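PDB 1SZ9: PCF11 protein from Saccharomyces cerevisiae, which binds the carboxy-terminal domain of RNA polymerase II through its CTD-interacting domain and probably takes part in 3'-end processing of messenger RNA. Local coordinates for residues L113-N116 against D117-L120; L95-N99 against T100-K104. All blocks are in the same frame, centred on the assembly; numbering follows the deposited sequence.

Contact 1: L113-N116 against D117-L120; sequences LNPN and DTGL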
ATOM      1  N   LEU A 113      -5.559   9.027   7.137  1.00 24.28           N
ATOM      2  CA  LEU A 113      -5.546  10.303   7.878  1.00 26.75           C
ATOM      3  C   LEU A 113      -5.727  10.090   9.387  1.00 25.40           C
ATOM      4  O   LEU A 113      -5.335  10.923  10.185  1.00 28.82           O
ATOM      5  CB  LEU A 113      -6.651  11.230   7.349  1.00 27.22           C
ATOM      6  CG  LEU A 113      -6.352  12.278   6.266  1.00 31.77           C
ATOM      7  CD1 LEU A 113      -5.023  12.039   5.577  1.00 29.51           C
ATOM      8  CD2 LEU A 113      -7.503  12.293   5.286  1.00 27.90           C
ATOM      9  N   ASN A 114      -6.319   8.972   9.772  1.00 24.93           N
ATOM     10  CA  ASN A 114      -6.522   8.652  11.182  1.00 25.86           C
ATOM     11  C   ASN A 114      -6.494   7.123  11.337  1.00 25.80           C
ATOM     12  O   ASN A 114      -7.497   6.498  11.692  1.00 27.03           O
ATOM     13  CB  ASN A 114      -7.857   9.236  11.677  1.00 27.30           C
ATOM     14  CG  ASN A 114      -8.089   8.983  13.170  1.00 33.62           C
ATOM     15  OD1 ASN A 114      -7.147   9.025  13.964  1.00 31.75           O
ATOM     16  ND2 ASN A 114      -9.349   8.725  13.553  1.00 30.76           N
ATOM     17  N   PRO A 115      -5.323   6.503  11.088  1.00 23.22           N
ATOM     18  CA  PRO A 115      -5.190   5.043  11.190  1.00 23.63           C
ATOM     19  C   PRO A 115      -5.421   4.503  12.605  1.00 26.34           C
ATOM     20  O   PRO A 115      -4.845   5.006  13.563  1.00 26.16           O
ATOM     21  CB  PRO A 115      -3.766   4.794  10.727  1.00 18.44           C
ATOM     22  CG  PRO A 115      -3.031   6.000  11.296  1.00 20.45           C
ATOM     23  CD  PRO A 115      -3.998   7.152  11.000  1.00 22.30           C
ATOM     24  N   ASN A 116      -6.272   3.488  12.722  1.00 27.47           N
ATOM     25  CA  ASN A 116      -6.547   2.887  14.018  1.00 29.01           C
ATOM     26  C   ASN A 116      -6.968   3.915  15.061  1.00 28.68           C
ATOM     27  O   ASN A 116      -6.717   3.736  16.247  1.00 31.70           O
ATOM     28  CB  ASN A 116      -5.295   2.132  14.488  1.00 28.79           C
ATOM     29  CG  ASN A 116      -4.872   1.054  13.496  1.00 30.27           C
ATOM     30  OD1 ASN A 116      -3.747   1.054  12.985  1.00 34.92           O
ATOM     31  ND2 ASN A 116      -5.778   0.144  13.213  1.00 28.57           N
ATOM     32  N   ASP A 117      -7.619   4.982  14.611  1.00 30.28           N
ATOM     33  CA  ASP A 117      -8.080   6.061  15.488  1.00 31.77           C
ATOM     34  C   ASP A 117      -7.000   6.609  16.411  1.00 31.66           C
ATOM     35  O   ASP A 117      -7.261   6.878  17.581  1.00 32.01           O
ATOM     36  CB  ASP A 117      -9.279   5.611  16.337  1.00 34.32           C
ATOM     37  CG  ASP A 117      -9.962   6.790  17.055  1.00 36.99           C
ATOM     38  OD1 ASP A 117     -10.070   7.865  16.430  1.00 38.05           O
ATOM     39  OD2 ASP A 117     -10.399   6.647  18.218  1.00 34.52           O
ATOM     40  N   THR A 118      -5.789   6.785  15.887  1.00 31.46           N
ATOM     41  CA  THR A 118      -4.685   7.307  16.692  1.00 31.62           C
ATOM     42  C   THR A 118      -4.567   8.825  16.611  1.00 31.94           C
ATOM     43  O   THR A 118      -3.831   9.427  17.387  1.00 30.99           O
ATOM     44  CB  THR A 118      -3.312   6.740  16.251  1.00 31.32           C
ATOM     45  OG1 THR A 118      -3.056   7.120  14.889  1.00 32.34           O
ATOM     46  CG2 THR A 118      -3.277   5.218  16.396  1.00 30.13           C
ATOM     47  N   GLY A 119      -5.268   9.436  15.660  1.00 32.28           N
ATOM     48  CA  GLY A 119      -5.187  10.878  15.499  1.00 32.27           C
ATOM     49  C   GLY A 119      -3.861  11.328  14.897  1.00 32.99           C
ATOM     50  O   GLY A 119      -3.551  12.509  14.926  1.00 35.13           O
ATOM     51  N   LEU A 120      -3.081  10.392  14.356  1.00 32.46           N
ATOM     52  CA  LEU A 120      -1.781  10.696  13.745  1.00 32.76           C
ATOM     53  C   LEU A 120      -1.727  10.071  12.356  1.00 31.82           C
ATOM     54  O   LEU A 120      -1.807   8.860  12.227  1.00 33.63           O
ATOM     55  CB  LEU A 120      -0.645  10.121  14.598  1.00 35.49           C
ATOM     56  CG  LEU A 120      -0.479  10.698  16.018  1.00 38.97           C
ATOM     57  CD1 LEU A 120       0.116   9.656  16.929  1.00 39.37           C
ATOM     58  CD2 LEU A 120       0.385  11.948  15.981  1.00 36.75           C
TER

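Contact 2: L95-N99 against T100-K104; sequences LLVDN and TTRTK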
ATOM      1  N   LEU A  95      -5.446   6.773 -11.630  1.00 22.49           N
ATOM      2  CA  LEU A  95      -5.665   7.138 -13.028  1.00 23.08           C
ATOM      3  C   LEU A  95      -5.834   5.934 -13.951  1.00 23.28           C
ATOM      4  O   LEU A  95      -6.304   6.076 -15.091  1.00 23.20           O
ATOM      5  CB  LEU A  95      -4.495   8.009 -13.518  1.00 20.40           C
ATOM      6  CG  LEU A  95      -4.407   9.374 -12.813  1.00 20.69           C
ATOM      7  CD1 LEU A  95      -3.134  10.083 -13.205  1.00 22.89           C
ATOM      8  CD2 LEU A  95      -5.646  10.225 -13.172  1.00 18.42           C
ATOM      9  N   LEU A  96      -5.475   4.754 -13.452  1.00 24.32           N
ATOM     10  CA  LEU A  96      -5.550   3.529 -14.254  1.00 25.28           C
ATOM     11  C   LEU A  96      -6.581   2.502 -13.828  1.00 24.92           C
ATOM     12  O   LEU A  96      -6.598   1.384 -14.343  1.00 25.99           O
ATOM     13  CB  LEU A  96      -4.157   2.877 -14.331  1.00 27.26           C
ATOM     14  CG  LEU A  96      -3.088   3.676 -15.125  1.00 29.27           C
ATOM     15  CD1 LEU A  96      -1.701   3.046 -14.957  1.00 29.41           C
ATOM     16  CD2 LEU A  96      -3.471   3.732 -16.611  1.00 27.43           C
ATOM     17  N   VAL A  97      -7.453   2.856 -12.889  1.00 23.32           N
ATOM     18  CA  VAL A  97      -8.468   1.891 -12.473  1.00 22.36           C
ATOM     19  C   VAL A  97      -9.869   2.447 -12.646  1.00 23.57           C
ATOM     20  O   VAL A  97     -10.059   3.653 -12.833  1.00 23.49           O
ATOM     21  CB  VAL A  97      -8.275   1.441 -11.003  1.00 23.13           C
ATOM     22  CG1 VAL A  97      -6.893   0.775 -10.849  1.00 21.49           C
ATOM     23  CG2 VAL A  97      -8.440   2.646 -10.052  1.00 20.22           C
ATOM     24  N   ASP A  98     -10.847   1.550 -12.593  1.00 23.35           N
ATOM     25  CA  ASP A  98     -12.257   1.909 -12.749  1.00 23.28           C
ATOM     26  C   ASP A  98     -12.749   2.763 -11.579  1.00 21.21           C
ATOM     27  O   ASP A  98     -12.095   2.863 -10.536  1.00 19.79           O
ATOM     28  CB  ASP A  98     -13.094   0.636 -12.821  1.00 26.79           C
ATOM     29  CG  ASP A  98     -13.022  -0.160 -11.536  1.00 26.82           C
ATOM     30  OD1 ASP A  98     -12.023  -0.889 -11.344  1.00 26.73           O
ATOM     31  OD2 ASP A  98     -13.953  -0.027 -10.712  1.00 29.67           O
ATOM     32  N   ASN A  99     -13.938   3.325 -11.731  1.00 19.62           N
ATOM     33  CA  ASN A  99     -14.470   4.202 -10.700  1.00 20.80           C
ATOM     34  C   ASN A  99     -14.898   3.549  -9.401  1.00 18.51           C
ATOM     35  O   ASN A  99     -14.928   4.197  -8.373  1.00 19.32           O
ATOM     36  CB  ASN A  99     -15.605   5.039 -11.278  1.00 22.34           C
ATOM     37  CG  ASN A  99     -15.092   6.096 -12.222  1.00 23.07           C
ATOM     38  OD1 ASN A  99     -14.356   6.981 -11.812  1.00 21.06           O
ATOM     39  ND2 ASN A  99     -15.464   5.998 -13.496  1.00 24.72           N
ATOM     40  N   THR A 100     -15.237   2.270  -9.442  1.00 20.09           N
ATOM     41  CA  THR A 100     -15.620   1.596  -8.210  1.00 21.45           C
ATOM     42  C   THR A 100     -14.337   1.425  -7.397  1.00 20.44           C
ATOM     43  O   THR A 100     -14.310   1.683  -6.204  1.00 22.14           O
ATOM     44  CB  THR A 100     -16.258   0.233  -8.514  1.00 20.84           C
ATOM     45  OG1 THR A 100     -17.474   0.456  -9.227  1.00 23.77           O
ATOM     46  CG2 THR A 100     -16.547  -0.540  -7.213  1.00 21.72           C
ATOM     47  N   THR A 101     -13.271   0.997  -8.064  1.00 20.09           N
ATOM     48  CA  THR A 101     -11.979   0.830  -7.399  1.00 20.01           C
ATOM     49  C   THR A 101     -11.517   2.171  -6.832  1.00 20.30           C
ATOM     50  O   THR A 101     -10.896   2.229  -5.745  1.00 18.00           O
ATOM     51  CB  THR A 101     -10.927   0.285  -8.382  1.00 21.28           C
ATOM     52  OG1 THR A 101     -11.415  -0.935  -8.940  1.00 23.18           O
ATOM     53  CG2 THR A 101      -9.600   0.021  -7.676  1.00 17.61           C
ATOM     54  N   ARG A 102     -11.813   3.254  -7.560  1.00 18.60           N
ATOM     55  CA  ARG A 102     -11.471   4.596  -7.081  1.00 19.21           C
ATOM     56  C   ARG A 102     -12.142   4.906  -5.716  1.00 20.06           C
ATOM     57  O   ARG A 102     -11.507   5.470  -4.833  1.00 21.26           O
ATOM     58  CB  ARG A 102     -11.868   5.666  -8.114  1.00 19.77           C
ATOM     59  CG  ARG A 102     -10.860   5.768  -9.283  1.00 20.91           C
ATOM     60  CD  ARG A 102     -11.337   6.641 -10.453  1.00 17.36           C
ATOM     61  NE  ARG A 102     -10.314   6.637 -11.504  1.00 20.03           N
ATOM     62  CZ  ARG A 102     -10.559   6.790 -12.805  1.00 22.24           C
ATOM     63  NH1 ARG A 102     -11.797   6.969 -13.234  1.00 18.26           N
ATOM     64  NH2 ARG A 102      -9.566   6.741 -13.683  1.00 24.12           N
ATOM     65  N   THR A 103     -13.409   4.541  -5.530  1.00 20.03           N
ATOM     66  CA  THR A 103     -14.053   4.825  -4.239  1.00 20.91           C
ATOM     67  C   THR A 103     -13.352   4.021  -3.156  1.00 20.28           C
ATOM     68  O   THR A 103     -13.272   4.459  -2.020  1.00 21.45           O
ATOM     69  CB  THR A 103     -15.576   4.454  -4.203  1.00 20.67           C
ATOM     70  OG1 THR A 103     -15.733   3.039  -4.380  1.00 21.91           O
ATOM     71  CG2 THR A 103     -16.339   5.208  -5.281  1.00 20.87           C
ATOM     72  N   LYS A 104     -12.855   2.834  -3.506  1.00 21.66           N
ATOM     73  CA  LYS A 104     -12.132   2.011  -2.534  1.00 20.46           C
ATOM     74  C   LYS A 104     -10.773   2.642  -2.214  1.00 22.23           C
ATOM     75  O   LYS A 104     -10.351   2.658  -1.050  1.00 20.58           O
ATOM     76  CB  LYS A 104     -11.994   0.575  -3.056  1.00 23.46           C
ATOM     77  CG  LYS A 104     -13.263  -0.241  -2.766  1.00 25.89           C
ATOM     78  CD  LYS A 104     -13.505  -1.330  -3.767  1.00 31.89           C
ATOM     79  CE  LYS A 104     -14.636  -2.273  -3.282  1.00 33.01           C
ATOM     80  NZ  LYS A 104     -15.600  -1.643  -2.325  1.00 28.92           N
TER

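Contact 1: L113-N116 against D117-L120
Asn-114 uses both ends of its amide to bond across the turn. Its OD1 accepts from Gly-119 N at 2.6 Å, with the donor almost in line with the amide C=O (172°). Its ND2 gives a nearly straight bond to OD1 of Asp-117, 3.1 Å long, meeting the anti lone pair of that oxygen. The two side chains lie side by side and point the same way, yet the carboxylate and amide planes are nearly perpendicular, 79° apart. CG sits opposite the backbone N (chi1 -177°), which carries the amide over the following residues. An alanine here would remove both amide bonds and is likely to leave Gly-119 N without its acceptor and the Asp-117 carboxylate free to turn.

Backbone and threonine hydroxyl bonds close the bend. Asp-117 N binds Asn-114 O at 3.3 Å, closing a beta turn of roughly type II with Pro-115 and Asn-116 at its corners. Thr-118 grips Pro-115 O twice, OG1 from within the carbonyl plane at 3.1 Å and N from above it. Thr-118 OG1 also accepts a weak bond from Leu-120 N, 3.3 Å away, as in an ST turn.

Packing apart from these bonds is slight: the proline ring crosses the threonine side chain at about a right angle, and its CD sits 3.0 Å from Leu-120 O, a carbon-to-oxygen contact.

The residue types fit this winding path: proline has the fixed phi that the first corner needs, while Asn-116, Asp-117 and Gly-119 all have positive phi, which asparagine, aspartate and above all glycine tolerate well. The chemistry is therefore that of a largely exposed loop shaped by its own short polar side chains and peptide groups.

Contact 2: L95-N99 against T100-K104
Asp-98 OD2 is gripped by two backbone amides at the start of helix 99-112: Thr-101 N at 2.9 Å, approaching from above the carboxylate plane, and Thr-100 N through a weak, bent bond. The other oxygen, OD1, takes the hydroxyl of Thr-101 at a very short 2.5 Å. Asp-98 is the N-cap, and its first torsion (chi1 64°) folds the carboxylate back over the amides of the first turn. A short acidic side chain suits this place, because those amides have no preceding helical carbonyls to bind.

Below the cap, Val-97 CG2 packs on Thr-101 CG2 at 3.7 Å, and Thr-101 also touches Leu-61 of helix 57-73.

Arg-102 runs back, extended from CG to NE, toward the incoming loop. Its NH1 donates to Asn-99 OD1 at 2.9 Å, in the guanidinium plane though above that of the amide carbonyl, while NE binds Tyr-94 O. Val-97 O lies over one guanidinium face, offset toward its rim.

The aspartate's negative charge probably also interacts favourably with the positive end of the helix dipole, while the arginine ties the helix to the chain that leads into it.

In the fold
Contacts 1 and 2 lie near the two ends of one element, helix 99-112: residues 95-104 lead into it and form its first turns, and residues 113-120 follow it on the way to helix 125-137. Their centres are 24 Å apart and their nearest atoms about 11 Å, so they do not touch. Neither is a core contact. Contact 1 is at the surface, with Pro-115 its one buried residue; contact 2 is partly buried, through Val-97 and Thr-101. Contact 2 caps a helix with a carboxylate and ties it back to the preceding chain with a guanidinium, whereas the carboxylate of contact 1 takes its bond from a side-chain amide within an irregular loop.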